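Side-chain contact in endo-beta-mannanase (Opitutaceae bacterium TAV5, PDB 7BOB), which probably removes mannose units from the ends of beta-1,4-mannan chains as a homotrimeric glycoside hydrolase of family 5: residues A15-V20 and H147-D152. Numbering follows the deposited sequence.
Sequences ARFIPV and HLCGID
Cys149 meets Phe17 and Pro19 in a small, buried apolar and sulfur-aromatic contact at the N-terminal end of the (beta/alpha)8 barrel of this family 5 enzyme, where the chain runs into strands 20-23 and 151-154. The sulfur carries the contact from one side, the phenyl ring and the pyrrolidine from the other, and no hydrogen bond joins the two segments.

The closest approach is to the proline: Cys149 SG lies 3.5 Å from Pro19 CG and 3.8 Å from Pro19 CB, so the thiol rests against the CB-CG side of the pyrrolidine, away from CD. The same sulfur touches the CE1-CZ side of the phenyl ring, with Cys149 SG 4.1 Å from Phe17 CZ and 4.2 Å from Phe17 CE1. It approaches obliquely, 74° off the ring normal and 5.2 Å from SG to the Phe17 ring centroid. With SG anti to the backbone N (chi1 -176°), the Cys149 side chain reaches toward the 15-20 segment; the nearest CA atoms of the two backbones, those of Pro19 and Cys149, are 7.6 Å apart.

Strands 20-23 and 151-154 are not neighbours in the sheet: 56-62 and 94-101 lie between them. Both supply residues around the contact, with Thr56 touching Pro19 and Cys149, and Arg94 packing on Phe17 and Cys149. From the short strand 9-10, Phe9 packs on Pro19 and is joined to Phe17 by backbone hydrogen bonding, beside the N-terminal ends of the barrel strands.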
loop_
_atom_site.group_PDB
_atom_site.type_symbol
_atom_site.label_atom_id
_atom_site.label_comp_id
_atom_site.label_asym_id
_atom_site.label_seq_id
_atom_site.Cartn_x
_atom_site.Cartn_y
_atom_site.Cartn_z
ATOM N N ALA A 15 45.312 -26.950 3.711
ATOM C CA ALA A 15 44.347 -28.038 3.614
ATOM C C ALA A 15 42.922 -27.486 3.612
ATOM O O ALA A 15 42.619 -26.454 4.228
ATOM C CB ALA A 15 44.508 -29.030 4.768
ATOM N N ARG A 16 42.043 -28.193 2.923
ATOM C CA ARG A 16 40.650 -27.795 2.842
ATOM C C ARG A 16 39.939 -28.144 4.144
ATOM O O ARG A 16 40.231 -29.167 4.764
ATOM C CB ARG A 16 39.974 -28.504 1.660
ATOM C CG ARG A 16 38.511 -28.116 1.469
ATOM C CD ARG A 16 37.883 -28.834 0.305
ATOM N NE ARG A 16 38.252 -28.197 -0.957
ATOM C CZ ARG A 16 37.894 -28.654 -2.149
ATOM N NH1 ARG A 16 37.147 -29.751 -2.232
ATOM N NH2 ARG A 16 38.273 -28.006 -3.248
ATOM N N PHE A 17 38.988 -27.301 4.564
ATOM C CA PHE A 17 38.083 -27.771 5.603
ATOM C C PHE A 17 36.665 -27.258 5.383
ATOM O O PHE A 17 36.432 -26.223 4.761
ATOM C CB PHE A 17 38.598 -27.442 7.014
ATOM C CG PHE A 17 38.331 -26.058 7.463
ATOM C CD1 PHE A 17 37.294 -25.803 8.349
ATOM C CD2 PHE A 17 39.129 -25.005 7.028
ATOM C CE1 PHE A 17 37.034 -24.519 8.787
ATOM C CE2 PHE A 17 38.888 -23.695 7.463
ATOM C CZ PHE A 17 37.842 -23.453 8.347
ATOM N N ILE A 18 35.721 -28.051 5.865
ATOM C CA ILE A 18 34.292 -27.828 5.753
ATOM C C ILE A 18 33.802 -27.388 7.128
ATOM O O ILE A 18 33.735 -28.211 8.053
ATOM C CB ILE A 18 33.551 -29.087 5.281
ATOM C CG1 ILE A 18 34.207 -29.700 4.029
ATOM C CG2 ILE A 18 32.097 -28.756 5.033
ATOM C CD1 ILE A 18 34.187 -28.825 2.795
ATOM N N PRO A 19 33.472 -26.115 7.318
ATOM C CA PRO A 19 32.895 -25.698 8.601
ATOM C C PRO A 19 31.625 -26.489 8.872
ATOM O O PRO A 19 30.757 -26.606 8.006
ATOM C CB PRO A 19 32.617 -24.206 8.395
ATOM C CG PRO A 19 33.611 -23.781 7.353
ATOM C CD PRO A 19 33.740 -24.974 6.424
ATOM N N VAL A 20 31.553 -27.103 10.045
ATOM C CA VAL A 20 30.324 -27.738 10.514
ATOM C C VAL A 20 30.192 -27.430 11.999
ATOM O O VAL A 20 31.191 -27.406 12.729
ATOM C CB VAL A 20 30.286 -29.263 10.239
ATOM C CG1 VAL A 20 30.356 -29.566 8.734
ATOM C CG2 VAL A 20 31.405 -30.005 10.958
ATOM N N HIS A 147 43.057 -18.835 13.766
ATOM C CA HIS A 147 42.146 -19.871 14.234
ATOM C C HIS A 147 40.684 -19.491 14.041
ATOM O O HIS A 147 39.795 -20.187 14.540
ATOM C CB HIS A 147 42.445 -20.197 15.691
ATOM C CG HIS A 147 43.894 -20.493 15.930
ATOM N ND1 HIS A 147 44.556 -21.525 15.290
ATOM C CD2 HIS A 147 44.823 -19.855 16.680
ATOM C CE1 HIS A 147 45.822 -21.530 15.665
ATOM N NE2 HIS A 147 46.010 -20.532 16.515
ATOM N N LEU A 148 40.418 -18.410 13.322
ATOM C CA LEU A 148 39.046 -18.021 13.042
ATOM C C LEU A 148 38.485 -18.852 11.898
ATOM O O LEU A 148 39.212 -19.523 11.164
ATOM C CB LEU A 148 38.974 -16.539 12.686
ATOM C CG LEU A 148 39.456 -15.621 13.800
ATOM C CD1 LEU A 148 39.327 -14.175 13.368
ATOM C CD2 LEU A 148 38.660 -15.906 15.052
ATOM N N CYS A 149 37.164 -18.828 11.775
ATOM C CA CYS A 149 36.505 -19.308 10.570
ATOM C C CYS A 149 35.872 -18.112 9.886
ATOM O O CYS A 149 34.644 -18.059 9.742
ATOM C CB CYS A 149 35.470 -20.383 10.899
ATOM S SG CYS A 149 34.651 -21.148 9.442
ATOM N N GLY A 150 36.681 -17.127 9.505
ATOM C CA GLY A 150 36.161 -15.891 8.956
ATOM C C GLY A 150 35.587 -14.977 10.027
ATOM O O GLY A 150 35.303 -15.378 11.152
ATOM N N ILE A 151 35.424 -13.710 9.666
ATOM C CA ILE A 151 34.747 -12.734 10.513
ATOM C C ILE A 151 33.395 -12.409 9.881
ATOM O O ILE A 151 33.329 -11.977 8.725
ATOM C CB ILE A 151 35.591 -11.467 10.713
ATOM C CG1 ILE A 151 36.896 -11.831 11.453
ATOM C CG2 ILE A 151 34.770 -10.388 11.450
ATOM C CD1 ILE A 151 37.961 -10.759 11.382
ATOM N N ASP A 152 32.325 -12.609 10.650
ATOM C CA ASP A 152 30.955 -12.374 10.206
ATOM C C ASP A 152 30.580 -10.909 10.439
ATOM O O ASP A 152 30.525 -10.450 11.588
ATOM C CB ASP A 152 30.000 -13.311 10.950
ATOM C CG ASP A 152 28.619 -13.349 10.335
ATOM O OD1 ASP A 152 28.527 -13.197 9.100
ATOM O OD2 ASP A 152 27.627 -13.536 11.075
#